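PDB 2YY7: L-threonine dehydrogenase from Flavobacterium frigidimaris, which probably catalyses the NAD-dependent oxidation of L-threonine at its 3-hydroxyl group, as a member of the short-chain dehydrogenase-reductase superfamily. Local coordinates for residues 192-195 with 196-200; 245-249 with 250-254; 296-299 with 300-304. All blocks are in the same frame, centred on the assembly; numbering follows the deposited sequence.

Contact 1: 192-195 with 196-200; sequences FYKA and IADKK
K194 and D198, one helical turn apart, run side by side and point the same way, so that K194 CD lies 3.4 Å from D198 OD2. Their charged ends stop short of a salt bridge, K194 NZ and D198 OD2 being 4.4 Å apart. A water closes the gap, accepting from K194 NZ at 2.7 Å and donating to D198 OD2 at 2.8 Å. In the backbone, K194 O accepts from D198 N (2.8 Å) and, weakly, from K199 N.

The contact is a helix C-terminus, the end of helix 187-197, where K199 turns the chain with a positive phi of 70°. Bends at chi2 and chi3 curl its side chain back over the last turn: K199 CD rests 3.2 Å from A195 O, and K199 NZ donates to I196 O (2.9 Å) from above the carbonyl plane. With the lysine cut back to an alanine here, I196 O is likely to lose its side-chain donor and A195 O the methylene lying against it. Farther out, K199 pairs through its backbone with T264 and leans on I260 and E262, while A195 packs against I256 and F263 on the inner side of the helix.

Contact 2: 245-249 with 250-254; sequences MSFTP and TEIAN
F247 and I252 form the tightly packed, buried side of this contact, where a strand turns into a helix. The aromatic CG sits between its own backbone N and carbonyl carbon (chi1 60°), and from there the ring lies beside I252. F247 CE1 comes within 3.7 Å of I252 CB, and the I252 CD1 methyl lies 3.9 Å from F247 CZ; the two side chains meet at a slant. I252 also presses CG2 to 3.2 Å from P249 O. Y187 of helix 187-197 covers F247, P249 and I252 together, and L300 adds to the cover over F247 and I252.

The looser side is that of E251, which is exposed, and T250, which is partly so. Here a classical capping box starts helix 249-257. T248, the buried N-cap, accepts from E251 N through OG1 at 3.2 Å with an angle of 157°, while E251 OE1 returns the favour by accepting from T248 N at 2.8 Å. That N-H reaches the carboxylate on its anti side, 16° out of plane. The extended chain of E251 carries OE1 to 3.0 Å from F247 CA. In regular helical fashion I252 N donates to T248 O and A253 N to P249 O. The hydroxyl of T250 finds its partners outside the box: OG1 lies within hydrogen-bonding reach of E208 OE2 and S207 O, which must share its one proton.

Contact 3: 296-299 with 300-304; sequences HTFD and LESMT
D299 and S302 meet because both place their polar group between the backbone N and the carbonyl carbon: CG of D299 by a chi1 of 57°, OG of S302 by a chi1 of 54°. One carboxylate oxygen does the gripping. D299 OD2 accepts from S302 N at 2.9 Å in a nearly straight bond of 171°, met almost in line with the C-O bond, and from S302 OG at 2.7 Å, which comes from above the carboxylate plane. Two bonds on the one oxygen are likely to fix OD2, and with it the turn of the carboxylate.

This is an N-cap: D299 precedes helix 300-311, and its negative charge would be expected to suit the positive end of the helix. The first turn is carried on by M303 N, which donates to D299 O at 3.0 Å. The next carbonyl, L300 O, takes T304 N and T304 OG1 from opposite faces of its plane. A water donates both to T297 O and to S302 OG, tying the incoming loop to the helix. The F298 ring brings its edge to this turn, with F298 CD2 4.0 Å from M303 N.

Beyond the cap, D218 of helix 216-228 binds T297 OG1 and F298 N, Y215 of strand 211-215 meets the F298 ring edge-to-face, M303 touches M245 and F247 of strand 245-247, and L300 leans on E255 of helix 249-257.

The three contacts illustrate how helix ends far apart in sequence can pack against one another in the fold. Contacts 2 and 3 are the nearest pair, their centres about 12 Å apart, and are joined by sulfur packing: M245 CE lies 3.4 Å from M303 SD. Contact 1 reaches both through one ring, F192 CE2 standing 3.7 Å from I252 CD1 of contact 2 and F192 CZ 3.8 Å from T304 CA of contact 3. None of them touches the cofactor: side chains of M303, F247 and Y193 come to about 11, 11 and 12 Å from the bound NAD. M303 lies about 8 Å, side chain to side chain, from the NAD-binding L173.

Contact 1: 192-195 with 196-200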
loop_
_atom_site.group_PDB
_atom_site.type_symbol
_atom_site.label_atom_id
_atom_site.label_comp_id
_atom_site.label_asym_id
_atom_site.label_seq_id
_atom_site.Cartn_x
_atom_site.Cartn_y
_atom_site.Cartn_z
ATOM N N PHE A 192 27.995 8.479 -17.216
ATOM C CA PHE A 192 29.372 7.995 -17.243
ATOM C C PHE A 192 29.701 7.357 -18.594
ATOM O O PHE A 192 30.752 7.626 -19.170
ATOM C CB PHE A 192 29.607 6.991 -16.103
ATOM C CG PHE A 192 29.857 7.641 -14.760
ATOM C CD1 PHE A 192 31.103 8.179 -14.452
ATOM C CD2 PHE A 192 28.840 7.729 -13.808
ATOM C CE1 PHE A 192 31.338 8.794 -13.216
ATOM C CE2 PHE A 192 29.063 8.342 -12.572
ATOM C CZ PHE A 192 30.314 8.875 -12.277
ATOM N N TYR A 193 28.802 6.527 -19.111
ATOM C CA TYR A 193 29.050 5.883 -20.396
ATOM C C TYR A 193 29.139 6.878 -21.549
ATOM O O TYR A 193 29.997 6.741 -22.427
ATOM C CB TYR A 193 27.972 4.834 -20.694
ATOM C CG TYR A 193 28.117 3.579 -19.859
ATOM C CD1 TYR A 193 27.563 3.494 -18.583
ATOM C CD2 TYR A 193 28.856 2.492 -20.328
ATOM C CE1 TYR A 193 27.743 2.356 -17.791
ATOM C CE2 TYR A 193 29.043 1.355 -19.545
ATOM C CZ TYR A 193 28.486 1.294 -18.278
ATOM O OH TYR A 193 28.691 0.181 -17.495
ATOM N N LYS A 194 28.263 7.879 -21.544
ATOM C CA LYS A 194 28.248 8.886 -22.602
ATOM C C LYS A 194 29.395 9.886 -22.460
ATOM O O LYS A 194 29.914 10.382 -23.457
ATOM C CB LYS A 194 26.914 9.640 -22.610
ATOM C CG LYS A 194 25.695 8.764 -22.836
ATOM C CD LYS A 194 25.755 8.038 -24.165
ATOM C CE LYS A 194 24.524 7.174 -24.350
ATOM N NZ LYS A 194 24.623 6.298 -25.547
ATOM N N ALA A 195 29.785 10.186 -21.224
ATOM C CA ALA A 195 30.885 11.112 -20.987
ATOM C C ALA A 195 32.168 10.504 -21.541
ATOM O O ALA A 195 32.957 11.173 -22.205
ATOM C CB ALA A 195 31.048 11.376 -19.488
ATOM N N ILE A 196 32.356 9.221 -21.264
ATOM C CA ILE A 196 33.541 8.494 -21.703
ATOM C C ILE A 196 33.513 8.156 -23.197
ATOM O O ILE A 196 34.530 8.265 -23.886
ATOM C CB ILE A 196 33.697 7.196 -20.876
ATOM C CG1 ILE A 196 33.903 7.554 -19.398
ATOM C CG2 ILE A 196 34.867 6.376 -21.389
ATOM C CD1 ILE A 196 33.938 6.360 -18.467
ATOM N N ALA A 197 32.347 7.765 -23.698
ATOM C CA ALA A 197 32.212 7.399 -25.101
ATOM C C ALA A 197 32.090 8.582 -26.055
ATOM O O ALA A 197 32.800 8.645 -27.060
ATOM C CB ALA A 197 31.014 6.464 -25.280
ATOM N N ASP A 198 31.199 9.520 -25.741
ATOM C CA ASP A 198 30.977 10.671 -26.612
ATOM C C ASP A 198 31.508 11.995 -26.081
ATOM O O ASP A 198 31.584 12.973 -26.822
ATOM C CB ASP A 198 29.481 10.828 -26.901
ATOM C CG ASP A 198 28.805 9.511 -27.221
ATOM O OD1 ASP A 198 29.384 8.715 -27.993
ATOM O OD2 ASP A 198 27.689 9.277 -26.707
ATOM N N LYS A 199 31.862 12.034 -24.801
ATOM C CA LYS A 199 32.372 13.260 -24.202
ATOM C C LYS A 199 31.260 14.299 -24.076
ATOM O O LYS A 199 31.526 15.492 -23.949
ATOM C CB LYS A 199 33.513 13.828 -25.046
ATOM C CG LYS A 199 34.815 13.977 -24.293
ATOM C CD LYS A 199 35.335 12.634 -23.793
ATOM C CE LYS A 199 35.738 11.723 -24.941
ATOM N NZ LYS A 199 36.376 10.468 -24.446
ATOM N N LYS A 200 30.015 13.830 -24.128
ATOM C CA LYS A 200 28.839 14.687 -23.995
ATOM C C LYS A 200 27.644 13.811 -23.627
ATOM O O LYS A 200 27.626 12.618 -23.924
ATOM C CB LYS A 200 28.562 15.444 -25.300
ATOM C CG LYS A 200 28.273 14.560 -26.498
ATOM C CD LYS A 200 28.059 15.392 -27.756
ATOM C CE LYS A 200 29.271 16.271 -28.059
ATOM N NZ LYS A 200 29.084 17.092 -29.292
HETATM O O HOH W 1 25.769 7.520 -27.664
#

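Contact 2: 245-249 with 250-254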
loop_
_atom_site.group_PDB
_atom_site.type_symbol
_atom_site.label_atom_id
_atom_site.label_comp_id
_atom_site.label_asym_id
_atom_site.label_seq_id
_atom_site.Cartn_x
_atom_site.Cartn_y
_atom_site.Cartn_z
ATOM N N MET A 245 24.618 9.253 -0.528
ATOM C CA MET A 245 24.795 10.542 -1.195
ATOM C C MET A 245 23.494 11.184 -1.649
ATOM O O MET A 245 22.444 10.548 -1.691
ATOM C CB MET A 245 25.652 10.392 -2.454
ATOM C CG MET A 245 26.850 9.484 -2.345
ATOM S SD MET A 245 27.617 9.344 -3.973
ATOM C CE MET A 245 26.622 8.033 -4.708
ATOM N N SER A 246 23.604 12.453 -2.020
ATOM C CA SER A 246 22.505 13.248 -2.552
ATOM C C SER A 246 23.202 14.292 -3.406
ATOM O O SER A 246 24.096 15.000 -2.929
ATOM C CB SER A 246 21.691 13.928 -1.440
ATOM O OG SER A 246 20.688 13.062 -0.924
ATOM N N PHE A 247 22.821 14.355 -4.676
ATOM C CA PHE A 247 23.411 15.306 -5.603
ATOM C C PHE A 247 22.498 15.569 -6.792
ATOM O O PHE A 247 21.545 14.833 -7.033
ATOM C CB PHE A 247 24.789 14.802 -6.078
ATOM C CG PHE A 247 24.758 13.464 -6.801
ATOM C CD1 PHE A 247 24.278 13.363 -8.107
ATOM C CD2 PHE A 247 25.243 12.315 -6.179
ATOM C CE1 PHE A 247 24.284 12.134 -8.788
ATOM C CE2 PHE A 247 25.254 11.078 -6.847
ATOM C CZ PHE A 247 24.772 10.991 -8.155
ATOM N N THR A 248 22.787 16.640 -7.521
ATOM C CA THR A 248 22.014 17.022 -8.695
ATOM C C THR A 248 22.811 16.636 -9.934
ATOM O O THR A 248 23.992 16.297 -9.840
ATOM C CB THR A 248 21.812 18.549 -8.752
ATOM O OG1 THR A 248 23.098 19.182 -8.800
ATOM C CG2 THR A 248 21.051 19.051 -7.533
ATOM N N PRO A 249 22.171 16.665 -11.112
ATOM C CA PRO A 249 22.901 16.317 -12.332
ATOM C C PRO A 249 24.066 17.291 -12.526
ATOM O O PRO A 249 25.156 16.892 -12.938
ATOM C CB PRO A 249 21.836 16.451 -13.413
ATOM C CG PRO A 249 20.594 16.008 -12.690
ATOM C CD PRO A 249 20.721 16.727 -11.365
ATOM N N THR A 250 23.834 18.567 -12.213
ATOM C CA THR A 250 24.876 19.582 -12.352
ATOM C C THR A 250 26.101 19.184 -11.538
ATOM O O THR A 250 27.235 19.279 -12.017
ATOM C CB THR A 250 24.400 20.976 -11.866
ATOM O OG1 THR A 250 23.286 21.409 -12.652
ATOM C CG2 THR A 250 25.521 22.002 -11.996
ATOM N N GLU A 251 25.876 18.721 -10.312
ATOM C CA GLU A 251 26.990 18.332 -9.454
ATOM C C GLU A 251 27.747 17.098 -9.948
ATOM O O GLU A 251 28.978 17.099 -9.945
ATOM C CB GLU A 251 26.505 18.106 -8.015
ATOM C CG GLU A 251 25.864 19.346 -7.390
ATOM C CD GLU A 251 25.251 19.083 -6.021
ATOM O OE1 GLU A 251 24.453 18.130 -5.891
ATOM O OE2 GLU A 251 25.556 19.838 -5.074
ATOM N N ILE A 252 27.042 16.048 -10.372
ATOM C CA ILE A 252 27.756 14.862 -10.838
ATOM C C ILE A 252 28.465 15.138 -12.162
ATOM O O ILE A 252 29.538 14.598 -12.420
ATOM C CB ILE A 252 26.831 13.616 -10.977
ATOM C CG1 ILE A 252 27.660 12.429 -11.481
ATOM C CG2 ILE A 252 25.676 13.899 -11.926
ATOM C CD1 ILE A 252 26.972 11.084 -11.354
ATOM N N ALA A 253 27.872 15.992 -12.992
ATOM C CA ALA A 253 28.478 16.347 -14.271
ATOM C C ALA A 253 29.755 17.149 -14.000
ATOM O O ALA A 253 30.752 16.994 -14.700
ATOM C CB ALA A 253 27.497 17.170 -15.113
ATOM N N ASN A 254 29.718 17.998 -12.975
ATOM C CA ASN A 254 30.878 18.810 -12.615
ATOM C C ASN A 254 32.004 17.948 -12.053
ATOM O O ASN A 254 33.181 18.231 -12.272
ATOM C CB ASN A 254 30.500 19.886 -11.588
ATOM C CG ASN A 254 29.752 21.055 -12.211
ATOM O OD1 ASN A 254 29.815 21.275 -13.421
ATOM N ND2 ASN A 254 29.059 21.829 -11.378
#

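Contact 3: 296-299 with 300-304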
loop_
_atom_site.group_PDB
_atom_site.type_symbol
_atom_site.label_atom_id
_atom_site.label_comp_id
_atom_site.label_asym_id
_atom_site.label_seq_id
_atom_site.Cartn_x
_atom_site.Cartn_y
_atom_site.Cartn_z
ATOM N N HIS A 296 28.084 4.141 5.060
ATOM C CA HIS A 296 28.474 4.177 3.653
ATOM C C HIS A 296 29.940 4.567 3.534
ATOM O O HIS A 296 30.489 5.206 4.429
ATOM C CB HIS A 296 27.594 5.162 2.874
ATOM C CG HIS A 296 27.788 6.596 3.261
ATOM N ND1 HIS A 296 28.578 7.463 2.536
ATOM C CD2 HIS A 296 27.280 7.320 4.286
ATOM C CE1 HIS A 296 28.546 8.659 3.097
ATOM N NE2 HIS A 296 27.765 8.598 4.161
ATOM N N THR A 297 30.577 4.176 2.436
ATOM C CA THR A 297 31.989 4.485 2.246
ATOM C C THR A 297 32.269 5.443 1.088
ATOM O O THR A 297 33.225 6.216 1.143
ATOM C CB THR A 297 32.805 3.201 2.025
ATOM O OG1 THR A 297 32.398 2.585 0.799
ATOM C CG2 THR A 297 32.570 2.215 3.165
ATOM N N PHE A 298 31.437 5.411 0.050
ATOM C CA PHE A 298 31.649 6.280 -1.109
ATOM C C PHE A 298 30.823 7.563 -1.145
ATOM O O PHE A 298 29.632 7.553 -0.843
ATOM C CB PHE A 298 31.369 5.523 -2.413
ATOM C CG PHE A 298 32.336 4.408 -2.698
ATOM C CD1 PHE A 298 32.178 3.160 -2.107
ATOM C CD2 PHE A 298 33.407 4.609 -3.562
ATOM C CE1 PHE A 298 33.078 2.125 -2.374
ATOM C CE2 PHE A 298 34.312 3.579 -3.835
ATOM C CZ PHE A 298 34.145 2.339 -3.239
ATOM N N ASP A 299 31.467 8.668 -1.517
ATOM C CA ASP A 299 30.765 9.933 -1.674
ATOM C C ASP A 299 30.866 10.230 -3.168
ATOM O O ASP A 299 31.439 9.430 -3.908
ATOM C CB ASP A 299 31.399 11.052 -0.831
ATOM C CG ASP A 299 32.871 11.281 -1.146
ATOM O OD1 ASP A 299 33.482 12.128 -0.463
ATOM O OD2 ASP A 299 33.417 10.628 -2.055
ATOM N N LEU A 300 30.320 11.354 -3.620
ATOM C CA LEU A 300 30.358 11.687 -5.042
ATOM C C LEU A 300 31.752 11.613 -5.679
ATOM O O LEU A 300 31.917 11.027 -6.750
ATOM C CB LEU A 300 29.759 13.076 -5.275
ATOM C CG LEU A 300 29.754 13.543 -6.734
ATOM C CD1 LEU A 300 29.086 12.483 -7.615
ATOM C CD2 LEU A 300 29.026 14.879 -6.842
ATOM N N GLU A 301 32.745 12.203 -5.021
ATOM C CA GLU A 301 34.114 12.203 -5.528
ATOM C C GLU A 301 34.747 10.814 -5.658
ATOM O O GLU A 301 35.324 10.491 -6.696
ATOM C CB GLU A 301 35.006 13.087 -4.641
ATOM C CG GLU A 301 36.504 12.940 -4.918
ATOM C CD GLU A 301 37.358 13.894 -4.094
ATOM O OE1 GLU A 301 37.112 14.027 -2.875
ATOM O OE2 GLU A 301 38.287 14.503 -4.666
ATOM N N SER A 302 34.656 9.994 -4.613
ATOM C CA SER A 302 35.246 8.658 -4.670
ATOM C C SER A 302 34.497 7.727 -5.623
ATOM O O SER A 302 35.096 6.838 -6.231
ATOM C CB SER A 302 35.327 8.033 -3.268
ATOM O OG SER A 302 34.070 8.035 -2.616
ATOM N N MET A 303 33.190 7.919 -5.758
ATOM C CA MET A 303 32.429 7.079 -6.670
ATOM C C MET A 303 32.756 7.433 -8.114
ATOM O O MET A 303 32.921 6.549 -8.955
ATOM C CB MET A 303 30.928 7.242 -6.453
ATOM C CG MET A 303 30.117 6.603 -7.563
ATOM S SD MET A 303 28.368 6.862 -7.404
ATOM C CE MET A 303 28.233 8.575 -7.994
ATOM N N THR A 304 32.836 8.728 -8.404
ATOM C CA THR A 304 33.143 9.181 -9.755
ATOM C C THR A 304 34.500 8.637 -10.192
ATOM O O THR A 304 34.659 8.165 -11.316
ATOM C CB THR A 304 33.162 10.725 -9.842
ATOM O OG1 THR A 304 31.852 11.234 -9.561
ATOM C CG2 THR A 304 33.580 11.175 -11.239
HETATM O O HOH W 2 35.046 7.484 -0.233
#